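Local coordinates for galactose mutarotase related enzyme (Lactobacillus acidophilus, PDB 3DCD), which probably binds carbohydrate and may act as an isomerase of the aldose 1-epimerase family, though its precise function is not established, at residues I172-A177 and D202-Y207; A177-N182 and W256-R261. One frame throughout, in Å; residues are numbered along the deposited sequence.

Contact 1: residues I172-A177 and D202-Y207; sequences IPLKDA and DDALIY
Asp202 faces Leu174 through backbone carbonyls, and water joins them. Water 3 donates to Leu174 O at 2.9 Å and makes a weak bond to Asp202 O. Water 2 accepts from Leu174 N and lies within hydrogen-bonding distance of Asp202 O and Ala204 O. Asp203 comes next and lays its carboxylate against the CD1 methyl of Leu174; Asp203 CG is 3.7 Å from Leu174 CD1. Asp203 CG stands anti to the backbone N (chi1 -150°), and Asp203 OD1 accepts from Ala204 N at 2.7 Å. That donor meets the anti side of OD1, 25° out of the carboxylate plane. OD2 accepts from water 4, which in turn accepts from Ala177 N, so both carboxylate oxygens are engaged. Ala204 CB lies 3.8 Å from Leu174 CD1, the same methyl, while Ala204 O is also in reach of water 1.

The strands 169-175 and 205-208 belong to different sheets of a mainly antiparallel beta fold, in keeping with the aldose 1-epimerase family. Strand 205-208 pairs on its other side with strand 236-240, where Leu205 bonds to Ile239.

Ile206 meets both Leu174 and Ile172. Ile206 CD1 reaches Leu174 CG at 3.6 Å, and the two side chains meet at about a right angle. Ile206 CG2 lies 4.2 Å from Ile172 CB. The direct backbone bond runs from Ile172 N to Ile206 O, 2.8 Å long with an angle of 159° at the hydrogen. Water 1 accepts from Ile206 N and lies 2.7 Å from Ile172 O.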
loop_
_atom_site.group_PDB
_atom_site.type_symbol
_atom_site.label_atom_id
_atom_site.label_comp_id
_atom_site.label_asym_id
_atom_site.label_seq_id
_atom_site.Cartn_x
_atom_site.Cartn_y
_atom_site.Cartn_z
ATOM N N ILE A 172 5.254 -15.636 1.492
ATOM C CA ILE A 172 4.010 -16.354 1.250
ATOM C C ILE A 172 3.685 -16.273 -0.231
ATOM O O ILE A 172 3.289 -15.200 -0.708
ATOM C CB ILE A 172 2.826 -15.768 2.048
ATOM C CG1 ILE A 172 3.209 -15.565 3.531
ATOM C CG2 ILE A 172 1.554 -16.676 1.881
ATOM C CD1 ILE A 172 2.170 -14.787 4.355
ATOM N N PRO A 173 3.830 -17.391 -0.966
ATOM C CA PRO A 173 3.594 -17.262 -2.399
ATOM C C PRO A 173 2.108 -17.157 -2.721
ATOM O O PRO A 173 1.266 -17.675 -1.970
ATOM C CB PRO A 173 4.186 -18.558 -2.995
ATOM C CG PRO A 173 4.670 -19.367 -1.871
ATOM C CD PRO A 173 4.181 -18.767 -0.582
ATOM N N LEU A 174 1.792 -16.485 -3.827
ATOM C CA LEU A 174 0.409 -16.405 -4.300
ATOM C C LEU A 174 0.174 -17.415 -5.406
ATOM O O LEU A 174 1.033 -17.602 -6.262
ATOM C CB LEU A 174 0.089 -15.002 -4.829
ATOM C CG LEU A 174 -0.206 -13.875 -3.845
ATOM C CD1 LEU A 174 -0.017 -12.528 -4.519
ATOM C CD2 LEU A 174 -1.613 -13.994 -3.286
ATOM N N LYS A 175 -0.982 -18.076 -5.376
ATOM C CA LYS A 175 -1.409 -18.974 -6.454
ATOM C C LYS A 175 -2.899 -18.698 -6.685
ATOM O O LYS A 175 -3.716 -18.841 -5.772
ATOM C CB LYS A 175 -1.150 -20.439 -6.071
ATOM C CG LYS A 175 -1.071 -21.424 -7.252
ATOM C CD LYS A 175 -0.859 -22.876 -6.775
ATOM C CE LYS A 175 0.637 -23.286 -6.767
ATOM N NZ LYS A 175 0.945 -24.554 -5.979
ATOM N N ASP A 176 -3.241 -18.243 -7.892
ATOM C CA ASP A 176 -4.635 -17.885 -8.228
ATOM C C ASP A 176 -5.236 -16.865 -7.255
ATOM O O ASP A 176 -6.395 -16.983 -6.840
ATOM C CB ASP A 176 -5.510 -19.144 -8.336
ATOM C CG ASP A 176 -5.025 -20.099 -9.426
ATOM O OD1 ASP A 176 -4.756 -19.620 -10.557
ATOM O OD2 ASP A 176 -4.919 -21.325 -9.152
ATOM N N ALA A 177 -4.413 -15.878 -6.894
ATOM C CA ALA A 177 -4.792 -14.751 -6.052
ATOM C C ALA A 177 -5.111 -15.106 -4.591
ATOM O O ALA A 177 -5.540 -14.234 -3.818
ATOM C CB ALA A 177 -5.932 -13.921 -6.710
ATOM N N ASP A 202 4.923 -14.657 -10.991
ATOM C CA ASP A 202 3.995 -15.380 -10.124
ATOM C C ASP A 202 3.274 -14.448 -9.153
ATOM O O ASP A 202 2.943 -14.852 -8.032
ATOM C CB ASP A 202 4.742 -16.462 -9.338
ATOM C CG ASP A 202 5.341 -17.519 -10.236
ATOM O OD1 ASP A 202 4.771 -17.804 -11.305
ATOM O OD2 ASP A 202 6.407 -18.041 -9.887
ATOM N N ASP A 203 3.047 -13.209 -9.581
ATOM C CA ASP A 203 2.340 -12.186 -8.792
ATOM C C ASP A 203 3.231 -11.634 -7.646
ATOM O O ASP A 203 4.445 -11.832 -7.650
ATOM C CB ASP A 203 1.003 -12.758 -8.292
ATOM C CG ASP A 203 -0.068 -11.715 -8.129
ATOM O OD1 ASP A 203 0.234 -10.523 -7.864
ATOM O OD2 ASP A 203 -1.244 -12.105 -8.247
ATOM N N ALA A 204 2.621 -10.920 -6.705
ATOM C CA ALA A 204 3.309 -10.168 -5.649
ATOM C C ALA A 204 4.217 -11.041 -4.795
ATOM O O ALA A 204 3.892 -12.199 -4.527
ATOM C CB ALA A 204 2.282 -9.466 -4.748
ATOM N N LEU A 205 5.355 -10.484 -4.391
ATOM C CA LEU A 205 6.227 -11.119 -3.410
ATOM C C LEU A 205 5.713 -10.661 -2.041
ATOM O O LEU A 205 5.666 -9.467 -1.774
ATOM C CB LEU A 205 7.679 -10.677 -3.639
ATOM C CG LEU A 205 8.213 -10.853 -5.065
ATOM C CD1 LEU A 205 9.629 -10.239 -5.221
ATOM C CD2 LEU A 205 8.213 -12.329 -5.448
ATOM N N ILE A 206 5.311 -11.606 -1.186
ATOM C CA ILE A 206 4.707 -11.258 0.093
ATOM C C ILE A 206 5.596 -11.737 1.209
ATOM O O ILE A 206 5.862 -12.940 1.290
ATOM C CB ILE A 206 3.278 -11.888 0.267
ATOM C CG1 ILE A 206 2.346 -11.423 -0.861
ATOM C CG2 ILE A 206 2.702 -11.541 1.655
ATOM C CD1 ILE A 206 0.980 -12.139 -0.901
ATOM N N TYR A 207 6.041 -10.801 2.057
ATOM C CA TYR A 207 6.947 -11.130 3.160
ATOM C C TYR A 207 6.301 -10.897 4.516
ATOM O O TYR A 207 5.646 -9.880 4.744
ATOM C CB TYR A 207 8.278 -10.368 3.038
ATOM C CG TYR A 207 8.987 -10.632 1.720
ATOM C CD1 TYR A 207 9.633 -11.843 1.483
ATOM C CD2 TYR A 207 8.968 -9.674 0.694
ATOM C CE1 TYR A 207 10.264 -12.086 0.267
ATOM C CE2 TYR A 207 9.591 -9.911 -0.524
ATOM C CZ TYR A 207 10.254 -11.106 -0.720
ATOM O OH TYR A 207 10.870 -11.334 -1.926
HETATM O O HOH W 1 4.895 -14.069 -2.545
HETATM O O HOH W 2 3.565 -14.815 -5.539
HETATM O O HOH W 3 0.268 -16.456 -8.765
HETATM O O HOH W 4 -2.093 -15.036 -8.037
#

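Contact 2: residues A177-N182 and W256-R261; sequences ASLDWN and WGIADR
The guanidinium of Arg261 lies flat on the indole of Trp181, with the planes only 7° apart. Arg261 CZ sits 3.7 Å from the centroid of the five-membered ring, almost on its normal, which makes this a cation-pi stack. Arg261 NH2 lies over the face of the five-membered ring, 3.5 Å from Trp181 CD1, while NH1 extends over the six-membered ring near CE2. The Arg261 chain starts away from the 177-182 segment; a bend at chi3 (63°) helps fold its end back over the ring. Tyr272 adds an edge-to-face contact to Trp181 and its own cation-pi contact to Arg261.

Next to the stack, a single beta bridge between Leu179 and Arg261 joins edge strand 178-179 of a three-stranded sheet to the loop after strand 249-256. Leu179 N donates to Asp260 O, 2.8 Å away and in the carbonyl plane. Leu179 CD1 meets Ile258 CD1 at 3.6 Å, and Leu179 CD2 touches Ala259 CB. The carboxylate of Asp260 leads away to a salt bridge with Lys271.

The chemistry joins a buried aliphatic patch to a charged group on an aromatic face. The pi cloud probably helps stabilise the arginine's positive charge.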
loop_
_atom_site.group_PDB
_atom_site.type_symbol
_atom_site.label_atom_id
_atom_site.label_comp_id
_atom_site.label_asym_id
_atom_site.label_seq_id
_atom_site.Cartn_x
_atom_site.Cartn_y
_atom_site.Cartn_z
ATOM N N ALA A 177 -4.413 -15.878 -6.894
ATOM C CA ALA A 177 -4.792 -14.751 -6.052
ATOM C C ALA A 177 -5.111 -15.106 -4.591
ATOM O O ALA A 177 -5.540 -14.234 -3.818
ATOM C CB ALA A 177 -5.932 -13.921 -6.710
ATOM N N SER A 178 -4.886 -16.378 -4.228
ATOM C CA SER A 178 -4.990 -16.823 -2.841
ATOM C C SER A 178 -3.614 -17.179 -2.309
ATOM O O SER A 178 -2.697 -17.473 -3.092
ATOM C CB SER A 178 -5.904 -18.029 -2.723
ATOM O OG SER A 178 -7.251 -17.635 -2.977
ATOM N N LEU A 179 -3.464 -17.151 -0.985
ATOM C CA LEU A 179 -2.188 -17.574 -0.357
ATOM C C LEU A 179 -1.955 -19.089 -0.492
ATOM O O LEU A 179 -2.745 -19.912 0.002
ATOM C CB LEU A 179 -2.092 -17.132 1.116
ATOM C CG LEU A 179 -2.461 -15.689 1.522
ATOM C CD1 LEU A 179 -2.196 -15.469 3.016
ATOM C CD2 LEU A 179 -1.691 -14.653 0.702
ATOM N N ASP A 180 -0.866 -19.441 -1.166
ATOM C CA ASP A 180 -0.421 -20.811 -1.329
ATOM C C ASP A 180 0.290 -21.205 -0.016
ATOM O O ASP A 180 1.522 -21.367 0.055
ATOM C CB ASP A 180 0.490 -20.896 -2.565
ATOM C CG ASP A 180 0.920 -22.297 -2.899
ATOM O OD1 ASP A 180 0.285 -23.273 -2.445
ATOM O OD2 ASP A 180 1.917 -22.419 -3.633
ATOM N N TRP A 181 -0.518 -21.347 1.028
ATOM C CA TRP A 181 -0.025 -21.384 2.393
ATOM C C TRP A 181 1.077 -22.416 2.619
ATOM O O TRP A 181 2.092 -22.114 3.253
ATOM C CB TRP A 181 -1.170 -21.594 3.395
ATOM C CG TRP A 181 -0.680 -21.350 4.788
ATOM C CD1 TRP A 181 -0.289 -22.292 5.694
ATOM C CD2 TRP A 181 -0.456 -20.074 5.402
ATOM N NE1 TRP A 181 0.167 -21.679 6.844
ATOM C CE2 TRP A 181 0.053 -20.317 6.695
ATOM C CE3 TRP A 181 -0.657 -18.746 4.991
ATOM C CZ2 TRP A 181 0.363 -19.284 7.582
ATOM C CZ3 TRP A 181 -0.348 -17.723 5.871
ATOM C CH2 TRP A 181 0.164 -17.998 7.153
ATOM N N ASN A 182 0.894 -23.616 2.090
ATOM C CA ASN A 182 1.844 -24.694 2.400
ATOM C C ASN A 182 3.202 -24.557 1.740
ATOM O O ASN A 182 4.126 -25.324 2.036
ATOM C CB ASN A 182 1.236 -26.070 2.128
ATOM C CG ASN A 182 0.260 -26.503 3.225
ATOM O OD1 ASN A 182 -0.668 -27.290 2.969
ATOM N ND2 ASN A 182 0.467 -26.008 4.450
ATOM N N TRP A 256 -1.791 -4.370 6.729
ATOM C CA TRP A 256 -2.367 -4.805 7.993
ATOM C C TRP A 256 -3.616 -5.650 7.636
ATOM O O TRP A 256 -4.743 -5.325 7.998
ATOM C CB TRP A 256 -2.753 -3.583 8.833
ATOM C CG TRP A 256 -1.553 -2.824 9.328
ATOM C CD1 TRP A 256 -0.944 -2.958 10.546
ATOM C CD2 TRP A 256 -0.794 -1.835 8.602
ATOM N NE1 TRP A 256 0.149 -2.115 10.631
ATOM C CE2 TRP A 256 0.264 -1.418 9.447
ATOM C CE3 TRP A 256 -0.903 -1.271 7.312
ATOM C CZ2 TRP A 256 1.213 -0.445 9.049
ATOM C CZ3 TRP A 256 0.033 -0.313 6.918
ATOM C CH2 TRP A 256 1.083 0.088 7.778
ATOM N N GLY A 257 -3.384 -6.712 6.863
ATOM C CA GLY A 257 -4.465 -7.515 6.297
ATOM C C GLY A 257 -3.844 -8.307 5.173
ATOM O O GLY A 257 -2.743 -7.995 4.754
ATOM N N ILE A 258 -4.540 -9.333 4.678
ATOM C CA ILE A 258 -3.970 -10.142 3.608
ATOM C C ILE A 258 -5.048 -10.887 2.828
ATOM O O ILE A 258 -6.175 -11.067 3.311
ATOM C CB ILE A 258 -2.874 -11.098 4.180
ATOM C CG1 ILE A 258 -1.970 -11.680 3.078
ATOM C CG2 ILE A 258 -3.456 -12.160 5.106
ATOM C CD1 ILE A 258 -0.656 -12.288 3.651
ATOM N N ALA A 259 -4.713 -11.298 1.609
ATOM C CA ALA A 259 -5.631 -12.070 0.777
ATOM C C ALA A 259 -6.102 -13.350 1.493
ATOM O O ALA A 259 -5.428 -13.841 2.405
ATOM C CB ALA A 259 -4.936 -12.442 -0.503
ATOM N N ASP A 260 -7.229 -13.904 1.052
ATOM C CA ASP A 260 -7.665 -15.236 1.494
ATOM C C ASP A 260 -6.553 -16.276 1.291
ATOM O O ASP A 260 -5.831 -16.248 0.294
ATOM C CB ASP A 260 -8.903 -15.706 0.703
ATOM C CG ASP A 260 -10.234 -15.388 1.399
ATOM O OD1 ASP A 260 -10.256 -14.796 2.505
ATOM O OD2 ASP A 260 -11.282 -15.752 0.822
ATOM N N ARG A 261 -6.420 -17.179 2.256
ATOM C CA ARG A 261 -5.652 -18.398 2.074
ATOM C C ARG A 261 -6.361 -19.329 1.126
ATOM O O ARG A 261 -7.602 -19.289 1.014
ATOM C CB ARG A 261 -5.486 -19.100 3.416
ATOM C CG ARG A 261 -4.502 -18.357 4.294
ATOM C CD ARG A 261 -4.611 -18.770 5.727
ATOM N NE ARG A 261 -4.292 -20.175 5.936
ATOM C CZ ARG A 261 -3.735 -20.637 7.057
ATOM N NH1 ARG A 261 -3.427 -19.799 8.048
ATOM N NH2 ARG A 261 -3.477 -21.929 7.176
#

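The two contacts have centres about 8 Å apart, on the same side of the chain's centre. They share Ala177, in the turn between strands 169-175 and 178-179, neighbours in one small antiparallel sheet. Pro173 and Asp180 bond through their backbones between these strands. Along the chain the segments alternate: 172-177, 177-182, 202-207, 256-261. One hairpin thus meets strand 205-208 in contact 1 and the loop after strand 249-256 in contact 2. Both of those strands belong to a second sheet, of six strands. Ile172 packs on Leu179 and Ile258, so the apolar parts run together. The small sheet is thereby packed against parts distant in sequence.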